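PDB 2FBN: 70 kDa peptidylprolyl isomerase, putative from Plasmodium falciparum, which probably acts as an FK506-binding peptidylprolyl isomerase and, through this C-terminal TPR domain, binds the C-terminal pentapeptide of Hsp90. Local coordinates for residues N91-A95 against H110-V114; Y104-I108 against A131-F137; N120-Y126 against K147-N152. All blocks are in the same frame, centred on the assembly; numbering follows the deposited sequence.

Interaction 1 (N91-A95 against H110-V114); sequences NLNLA and HASKV
Asn91 OD1 accepts a hydrogen bond from His110 ND1 at 2.8 Å. The bond is almost straight, with an N-H...O angle of 174°. The donor lies in the carbonyl plane of the amide, and OD1 lies close to the plane of the imidazole. Amide and ring are therefore nearly coplanar, only 23° apart, although the two side chains cross at about a right angle. CD of Lys113 also packs against OD1. The other end of the amide is held too, since ND2 donates to Glu87 O one turn earlier in the same helix. Bonds at both ends fix the rotation of this buried amide. The His110 ring is covered on one face by Leu94 CD1, a CH-pi contact 3.8 Å from the ring centroid. The methyl sits toward the rim, near ND1 and CE1. Tyr98 also meets this ring. Nearer the backbone, Val114 CG2 reaches Asn91 CB at 3.5 Å and Leu92 CG at 3.7 Å. This branch is anti to the carbonyl carbon of Val114, which directs it at the start of segment 91-95. Ala95 CB and Ala111 CB meet at 4.1 Å, where small side chains let the backbones come close. The local axes pass 7.9 Å apart at 153°. Leu65 of helix 54-66 covers Asn91 and Leu94, while Ala124 of helix 122-135 covers Leu92 and Val114. The contact thus joins two antiparallel helices, 77-100 and 104-117, as the helical hairpin of a tetratricopeptide repeat.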
loop_
_atom_site.group_PDB
_atom_site.type_symbol
_atom_site.label_atom_id
_atom_site.label_comp_id
_atom_site.label_asym_id
_atom_site.label_seq_id
_atom_site.Cartn_x
_atom_site.Cartn_y
_atom_site.Cartn_z
ATOM N N ASN A 91 -1.531 11.216 -2.071
ATOM C CA ASN A 91 -1.212 10.164 -3.037
ATOM C C ASN A 91 -0.592 10.689 -4.335
ATOM O O ASN A 91 0.310 10.054 -4.889
ATOM C CB ASN A 91 -2.408 9.276 -3.300
ATOM C CG ASN A 91 -2.647 8.309 -2.156
ATOM O OD1 ASN A 91 -1.833 7.397 -1.906
ATOM N ND2 ASN A 91 -3.754 8.492 -1.462
ATOM N N LEU A 92 -1.078 11.830 -4.816
ATOM C CA LEU A 92 -0.473 12.453 -5.991
ATOM C C LEU A 92 0.985 12.816 -5.714
ATOM O O LEU A 92 1.890 12.498 -6.507
ATOM C CB LEU A 92 -1.241 13.703 -6.403
ATOM C CG LEU A 92 -2.491 13.561 -7.252
ATOM C CD1 LEU A 92 -3.178 14.917 -7.315
ATOM C CD2 LEU A 92 -2.106 13.084 -8.655
ATOM N N ASN A 93 1.215 13.498 -4.590
ATOM C CA ASN A 93 2.566 13.919 -4.217
ATOM C C ASN A 93 3.471 12.704 -4.015
ATOM O O ASN A 93 4.629 12.714 -4.421
ATOM C CB ASN A 93 2.566 14.833 -2.985
ATOM C CG ASN A 93 1.788 16.123 -3.212
ATOM O OD1 ASN A 93 1.487 16.485 -4.356
ATOM N ND2 ASN A 93 1.422 16.798 -2.125
ATOM N N LEU A 94 2.944 11.641 -3.401
ATOM C CA LEU A 94 3.746 10.438 -3.255
ATOM C C LEU A 94 4.118 9.862 -4.632
ATOM O O LEU A 94 5.252 9.416 -4.851
ATOM C CB LEU A 94 3.009 9.408 -2.409
ATOM C CG LEU A 94 3.069 9.622 -0.891
ATOM C CD1 LEU A 94 2.042 8.742 -0.231
ATOM C CD2 LEU A 94 4.491 9.359 -0.327
ATOM N N ALA A 95 3.169 9.879 -5.564
ATOM C CA ALA A 95 3.473 9.357 -6.904
ATOM C C ALA A 95 4.633 10.154 -7.521
ATOM O O ALA A 95 5.589 9.570 -8.043
ATOM C CB ALA A 95 2.251 9.398 -7.780
ATOM N N HIS A 110 0.422 4.596 -5.763
ATOM C CA HIS A 110 -0.157 5.854 -5.310
ATOM C C HIS A 110 -0.953 6.617 -6.374
ATOM O O HIS A 110 -2.039 7.151 -6.086
ATOM C CB HIS A 110 0.904 6.690 -4.586
ATOM C CG HIS A 110 1.342 6.046 -3.308
ATOM N ND1 HIS A 110 0.599 6.127 -2.145
ATOM C CD2 HIS A 110 2.391 5.245 -3.026
ATOM C CE1 HIS A 110 1.188 5.411 -1.199
ATOM N NE2 HIS A 110 2.276 4.861 -1.710
ATOM N N ALA A 111 -0.451 6.646 -7.614
ATOM C CA ALA A 111 -1.234 7.269 -8.689
ATOM C C ALA A 111 -2.555 6.505 -8.857
ATOM O O ALA A 111 -3.606 7.117 -9.051
ATOM C CB ALA A 111 -0.460 7.279 -9.986
ATOM N N SER A 112 -2.506 5.174 -8.739
ATOM C CA SER A 112 -3.717 4.345 -8.904
ATOM C C SER A 112 -4.735 4.635 -7.792
ATOM O O SER A 112 -5.959 4.648 -8.027
ATOM C CB SER A 112 -3.362 2.853 -8.964
ATOM O OG SER A 112 -2.585 2.569 -10.126
ATOM N N LYS A 113 -4.227 4.899 -6.589
ATOM C CA LYS A 113 -5.083 5.264 -5.464
ATOM C C LYS A 113 -5.831 6.574 -5.683
ATOM O O LYS A 113 -6.986 6.707 -5.256
ATOM C CB LYS A 113 -4.290 5.299 -4.158
ATOM C CG LYS A 113 -3.986 3.924 -3.618
ATOM C CD LYS A 113 -3.074 4.001 -2.425
ATOM C CE LYS A 113 -2.879 2.603 -1.863
ATOM N NZ LYS A 113 -1.983 2.640 -0.709
ATOM N N VAL A 114 -5.176 7.539 -6.324
ATOM C CA VAL A 114 -5.846 8.793 -6.669
ATOM C C VAL A 114 -7.015 8.497 -7.606
ATOM O O VAL A 114 -8.109 9.026 -7.412
ATOM C CB VAL A 114 -4.910 9.816 -7.336
ATOM C CG1 VAL A 114 -5.687 11.080 -7.712
ATOM C CG2 VAL A 114 -3.761 10.170 -6.408
#

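Interaction 2 (Y104-I108 against A131-F137); sequences YPKAI and ANMYFGF
Tyr104 lays one face of its ring over CB of Tyr134, which stands 3.5 Å from the ring centroid in a CH-pi contact. The pair belongs to a stack of tetratricopeptide repeats, where helix 104-117 packs antiparallel to helix 122-135 of the next repeat. The two tyrosine rings are 24° from parallel but slid apart, with centroids 5.4 Å apart, so they barely overlap. Ala131 CB fills the middle of the contact and touches both Ala107 CB and Ile108 CG1 at 3.7 Å. Pro105 CG sits over a face of the Phe135 ring, nearest CE1 at 3.6 Å. Phe135 has CG anti to its backbone N, chi1 -164°, and this turns the ring toward the proline. Behind Phe135 the helix ends in a Schellman motif at Gly136, and Phe137 is the N-cap residue of the following helix. Asn132 OD1 accepts a hydrogen bond from His70 NE2 of the second subunit, while its ND2 donates to Asn144 OD1. His70 of that subunit also meets the Phe137 ring edge-to-face, so this end of the contact is part of the dimer interface. Ile108 CD1 faces both Asn132 OD1 and Phe137 CD2, 4.0 Å from the latter.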
loop_
_atom_site.group_PDB
_atom_site.type_symbol
_atom_site.label_atom_id
_atom_site.label_comp_id
_atom_site.label_asym_id
_atom_site.label_seq_id
_atom_site.Cartn_x
_atom_site.Cartn_y
_atom_site.Cartn_z
ATOM N N TYR A 104 9.226 2.788 -9.267
ATOM C CA TYR A 104 8.042 2.849 -10.094
ATOM C C TYR A 104 6.836 2.054 -9.555
ATOM O O TYR A 104 5.711 2.528 -9.649
ATOM C CB TYR A 104 8.391 2.526 -11.569
ATOM C CG TYR A 104 9.395 3.538 -12.101
ATOM C CD1 TYR A 104 9.097 4.922 -12.110
ATOM C CD2 TYR A 104 10.661 3.129 -12.516
ATOM C CE1 TYR A 104 10.040 5.866 -12.573
ATOM C CE2 TYR A 104 11.604 4.055 -12.970
ATOM C CZ TYR A 104 11.285 5.408 -13.008
ATOM O OH TYR A 104 12.234 6.311 -13.460
ATOM N N PRO A 105 7.065 0.880 -8.957
ATOM C CA PRO A 105 5.903 0.175 -8.359
ATOM C C PRO A 105 5.156 1.012 -7.318
ATOM O O PRO A 105 3.928 1.005 -7.263
ATOM C CB PRO A 105 6.561 -1.042 -7.687
ATOM C CG PRO A 105 7.721 -1.336 -8.585
ATOM C CD PRO A 105 8.291 0.064 -8.833
ATOM N N LYS A 106 5.900 1.726 -6.479
ATOM C CA LYS A 106 5.256 2.572 -5.464
ATOM C C LYS A 106 4.524 3.747 -6.119
ATOM O O LYS A 106 3.449 4.119 -5.708
ATOM C CB LYS A 106 6.298 3.020 -4.441
ATOM C CG LYS A 106 6.889 1.841 -3.678
ATOM C CD LYS A 106 7.712 2.269 -2.486
ATOM C CE LYS A 106 8.248 1.055 -1.739
ATOM N NZ LYS A 106 9.216 0.282 -2.573
ATOM N N ALA A 107 5.107 4.338 -7.166
ATOM C CA ALA A 107 4.406 5.396 -7.898
ATOM C C ALA A 107 3.126 4.866 -8.551
ATOM O O ALA A 107 2.088 5.512 -8.506
ATOM C CB ALA A 107 5.339 6.046 -8.960
ATOM N N ILE A 108 3.191 3.669 -9.136
ATOM C CA ILE A 108 1.995 3.060 -9.704
ATOM C C ILE A 108 0.913 2.942 -8.634
ATOM O O ILE A 108 -0.239 3.308 -8.865
ATOM C CB ILE A 108 2.318 1.674 -10.310
ATOM C CG1 ILE A 108 3.180 1.859 -11.557
ATOM C CG2 ILE A 108 1.023 0.905 -10.586
ATOM C CD1 ILE A 108 3.776 0.562 -12.128
ATOM N N ALA A 131 5.122 6.121 -14.600
ATOM C CA ALA A 131 5.637 5.038 -13.769
ATOM C C ALA A 131 5.490 3.682 -14.485
ATOM O O ALA A 131 6.420 2.863 -14.486
ATOM C CB ALA A 131 4.913 5.032 -12.457
ATOM N N ASN A 132 4.333 3.478 -15.098
ATOM C CA ASN A 132 4.102 2.294 -15.950
ATOM C C ASN A 132 5.160 2.196 -17.045
ATOM O O ASN A 132 5.755 1.136 -17.281
ATOM C CB ASN A 132 2.701 2.316 -16.554
ATOM C CG ASN A 132 1.638 1.719 -15.629
ATOM O OD1 ASN A 132 1.941 0.858 -14.791
ATOM N ND2 ASN A 132 0.386 2.170 -15.784
ATOM N N MET A 133 5.394 3.323 -17.710
ATOM C CA MET A 133 6.322 3.339 -18.839
ATOM C C MET A 133 7.727 2.918 -18.414
ATOM O O MET A 133 8.323 2.014 -19.021
ATOM C CB MET A 133 6.363 4.732 -19.466
ATOM C CG MET A 133 7.471 4.905 -20.474
ATOM S SD MET A 133 7.365 6.540 -21.218
ATOM C CE MET A 133 7.740 7.603 -19.825
ATOM N N TYR A 134 8.256 3.561 -17.374
ATOM C CA TYR A 134 9.622 3.284 -16.950
ATOM C C TYR A 134 9.767 1.900 -16.329
ATOM O O TYR A 134 10.855 1.321 -16.391
ATOM C CB TYR A 134 10.130 4.353 -15.996
ATOM C CG TYR A 134 10.487 5.637 -16.711
ATOM C CD1 TYR A 134 11.483 5.650 -17.703
ATOM C CD2 TYR A 134 9.838 6.830 -16.402
ATOM C CE1 TYR A 134 11.841 6.827 -18.360
ATOM C CE2 TYR A 134 10.189 8.021 -17.059
ATOM C CZ TYR A 134 11.182 8.002 -18.033
ATOM O OH TYR A 134 11.521 9.170 -18.681
ATOM N N PHE A 135 8.687 1.359 -15.773
ATOM C CA PHE A 135 8.763 0.005 -15.200
ATOM C C PHE A 135 8.615 -1.077 -16.271
ATOM O O PHE A 135 8.953 -2.240 -16.036
ATOM C CB PHE A 135 7.713 -0.210 -14.099
ATOM C CG PHE A 135 7.994 -1.422 -13.226
ATOM C CD1 PHE A 135 9.102 -1.448 -12.387
ATOM C CD2 PHE A 135 7.140 -2.535 -13.253
ATOM C CE1 PHE A 135 9.360 -2.587 -11.564
ATOM C CE2 PHE A 135 7.377 -3.655 -12.422
ATOM C CZ PHE A 135 8.498 -3.673 -11.587
ATOM N N GLY A 136 8.111 -0.696 -17.440
ATOM C CA GLY A 136 7.956 -1.646 -18.531
ATOM C C GLY A 136 6.538 -2.068 -18.852
ATOM O O GLY A 136 6.326 -2.914 -19.736
ATOM N N PHE A 137 5.553 -1.468 -18.178
ATOM C CA PHE A 137 4.157 -1.671 -18.516
ATOM C C PHE A 137 3.788 -0.740 -19.670
ATOM O O PHE A 137 3.008 0.208 -19.516
ATOM C CB PHE A 137 3.253 -1.446 -17.301
ATOM C CG PHE A 137 3.345 -2.543 -16.266
ATOM C CD1 PHE A 137 2.933 -3.844 -16.577
ATOM C CD2 PHE A 137 3.825 -2.270 -14.998
ATOM C CE1 PHE A 137 3.001 -4.883 -15.608
ATOM C CE2 PHE A 137 3.898 -3.297 -14.009
ATOM C CZ PHE A 137 3.492 -4.602 -14.333
#

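Interaction 3 (N120-Y126 against K147-N152); sequences NNVKALY and KAASLN
This is a partly buried helix-helix contact, made largely of aliphatic side chains and finished by one polar bond near its edge. It joins the start of helix 122-135 to the end of helix 138-151. The local axes run antiparallel at 147°, 9.2 Å apart. Val122 and Leu151 lie alongside each other, pointing opposite ways, with Val122 CG2 3.7 Å from Leu151 CD1. The same methyl of Leu151 touches Leu125 CD1 at 3.9 Å, where the two leucines cross at about a right angle. Leu125 CD1 also rests on Lys147 CG, and Leu125 CB packs on Ala148 CB. Beyond Leu125, Lys147 is fully extended, with CG anti to the backbone N, chi1 -173°. This carries NZ to Asn120 OD1, a hydrogen bond of 2.8 Å. The ammonium comes in bent against the C=O, at 112°, and is tilted from the carbonyl plane. The bond ties the helix end to the loop before helix 122-135. That helix is capped by Asn121, whose OD1 accepts from Ala124 N at 2.9 Å. Asn121 ND2 is hydrogen-bonded to Asp118 OD2, which helps to set the capping side chain. Ile158 of helix 156-173 covers Val122 and Ala148. Two antiparallel helices joined by a short turn, here 122-135 and 138-151, are the helix-turn-helix unit of a tetratricopeptide repeat.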
loop_
_atom_site.group_PDB
_atom_site.type_symbol
_atom_site.label_atom_id
_atom_site.label_comp_id
_atom_site.label_asym_id
_atom_site.label_seq_id
_atom_site.Cartn_x
_atom_site.Cartn_y
_atom_site.Cartn_z
ATOM N N ASN A 120 -10.071 9.651 -13.671
ATOM C CA ASN A 120 -9.570 10.523 -14.730
ATOM C C ASN A 120 -8.908 11.815 -14.232
ATOM O O ASN A 120 -8.779 12.777 -14.997
ATOM C CB ASN A 120 -10.673 10.829 -15.765
ATOM C CG ASN A 120 -11.197 9.580 -16.457
ATOM O OD1 ASN A 120 -10.598 8.500 -16.373
ATOM N ND2 ASN A 120 -12.332 9.720 -17.140
ATOM N N ASN A 121 -8.498 11.845 -12.958
ATOM C CA ASN A 121 -7.609 12.898 -12.466
ATOM C C ASN A 121 -6.429 12.934 -13.434
ATOM O O ASN A 121 -5.698 11.949 -13.549
ATOM C CB ASN A 121 -7.141 12.581 -11.031
ATOM C CG ASN A 121 -6.237 13.657 -10.451
ATOM O OD1 ASN A 121 -5.096 13.833 -10.894
ATOM N ND2 ASN A 121 -6.737 14.382 -9.455
ATOM N N VAL A 122 -6.253 14.044 -14.155
ATOM C CA VAL A 122 -5.242 14.090 -15.223
ATOM C C VAL A 122 -3.812 13.953 -14.716
ATOM O O VAL A 122 -2.951 13.318 -15.351
ATOM C CB VAL A 122 -5.367 15.380 -16.092
ATOM C CG1 VAL A 122 -4.215 15.469 -17.125
ATOM C CG2 VAL A 122 -6.708 15.389 -16.791
ATOM N N LYS A 123 -3.538 14.583 -13.584
ATOM C CA LYS A 123 -2.200 14.532 -13.022
ATOM C C LYS A 123 -1.889 13.089 -12.640
ATOM O O LYS A 123 -0.780 12.607 -12.871
ATOM C CB LYS A 123 -2.095 15.465 -11.811
ATOM C CG LYS A 123 -2.084 16.962 -12.191
ATOM C CD LYS A 123 -2.029 17.868 -10.943
ATOM C CE LYS A 123 -3.404 18.399 -10.524
ATOM N NZ LYS A 123 -3.343 19.289 -9.307
ATOM N N ALA A 124 -2.873 12.400 -12.066
ATOM C CA ALA A 124 -2.665 10.992 -11.664
ATOM C C ALA A 124 -2.496 10.077 -12.884
ATOM O O ALA A 124 -1.673 9.158 -12.883
ATOM C CB ALA A 124 -3.798 10.500 -10.796
ATOM N N LEU A 125 -3.308 10.300 -13.923
ATOM C CA LEU A 125 -3.176 9.495 -15.142
ATOM C C LEU A 125 -1.764 9.671 -15.706
ATOM O O LEU A 125 -1.105 8.698 -16.112
ATOM C CB LEU A 125 -4.218 9.928 -16.182
ATOM C CG LEU A 125 -5.606 9.285 -16.115
ATOM C CD1 LEU A 125 -6.562 10.053 -17.007
ATOM C CD2 LEU A 125 -5.557 7.789 -16.509
ATOM N N TYR A 126 -1.289 10.917 -15.693
ATOM C CA TYR A 126 0.054 11.222 -16.197
ATOM C C TYR A 126 1.130 10.512 -15.361
ATOM O O TYR A 126 2.014 9.816 -15.891
ATOM C CB TYR A 126 0.291 12.739 -16.209
ATOM C CG TYR A 126 1.730 13.081 -16.498
ATOM C CD1 TYR A 126 2.287 12.830 -17.756
ATOM C CD2 TYR A 126 2.546 13.629 -15.522
ATOM C CE1 TYR A 126 3.624 13.127 -18.024
ATOM C CE2 TYR A 126 3.880 13.913 -15.786
ATOM C CZ TYR A 126 4.401 13.661 -17.043
ATOM O OH TYR A 126 5.729 13.958 -17.285
ATOM N N LYS A 147 -4.845 8.806 -22.936
ATOM C CA LYS A 147 -6.004 9.387 -22.243
ATOM C C LYS A 147 -5.679 10.774 -21.665
ATOM O O LYS A 147 -6.436 11.745 -21.840
ATOM C CB LYS A 147 -6.503 8.462 -21.132
ATOM C CG LYS A 147 -7.794 8.960 -20.504
ATOM C CD LYS A 147 -8.481 7.856 -19.704
ATOM C CE LYS A 147 -9.924 8.222 -19.405
ATOM N NZ LYS A 147 -10.665 7.077 -18.783
ATOM N N ALA A 148 -4.540 10.870 -20.991
ATOM C CA ALA A 148 -4.130 12.136 -20.379
ATOM C C ALA A 148 -3.972 13.226 -21.442
ATOM O O ALA A 148 -4.397 14.362 -21.218
ATOM C CB ALA A 148 -2.827 11.962 -19.604
ATOM N N ALA A 149 -3.338 12.881 -22.561
ATOM C CA ALA A 149 -3.115 13.839 -23.662
ATOM C C ALA A 149 -4.448 14.252 -24.288
ATOM O O ALA A 149 -4.643 15.403 -24.676
ATOM C CB ALA A 149 -2.181 13.254 -24.705
ATOM N N SER A 150 -5.366 13.294 -24.371
ATOM C CA SER A 150 -6.709 13.584 -24.879
ATOM C C SER A 150 -7.457 14.592 -24.011
ATOM O O SER A 150 -8.186 15.434 -24.540
ATOM C CB SER A 150 -7.507 12.293 -25.029
ATOM O OG SER A 150 -6.934 11.497 -26.053
ATOM N N LEU A 151 -7.284 14.499 -22.692
ATOM C CA LEU A 151 -7.901 15.419 -21.747
ATOM C C LEU A 151 -7.204 16.783 -21.699
ATOM O O LEU A 151 -7.865 17.814 -21.503
ATOM C CB LEU A 151 -7.962 14.802 -20.354
ATOM C CG LEU A 151 -8.793 13.526 -20.187
ATOM C CD1 LEU A 151 -8.552 12.911 -18.811
ATOM C CD2 LEU A 151 -10.291 13.798 -20.408
ATOM N N ASN A 152 -5.881 16.780 -21.870
ATOM C CA ASN A 152 -5.080 18.019 -21.832
ATOM C C ASN A 152 -4.163 18.091 -23.043
ATOM O O ASN A 152 -2.941 17.921 -22.906
ATOM C CB ASN A 152 -4.216 18.068 -20.570
ATOM C CG ASN A 152 -4.969 18.522 -19.350
ATOM O OD1 ASN A 152 -6.122 18.157 -19.138
ATOM N ND2 ASN A 152 -4.299 19.304 -18.510
#

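In the fold
Interactions 1 and 3 are the hairpin contacts of two successive tetratricopeptide repeats, and interaction 2 joins the first of these repeats to the second. Interaction 1 closes before interaction 3 opens, whereas the segments of interaction 2 alternate with those of both. Helix 104-117 serves interactions 1 and 2, and helix 122-135 serves interactions 2 and 3. The centres lie about 12 Å (1 and 2), 13 Å (1 and 3) and 16 Å (2 and 3) apart. Interaction 1, near the chain centre, packs directly on both others, for instance through Val114 against Ala124. The shared helices make a continuous superhelical stack, the scaffold on which TPR domains typically bind peptides.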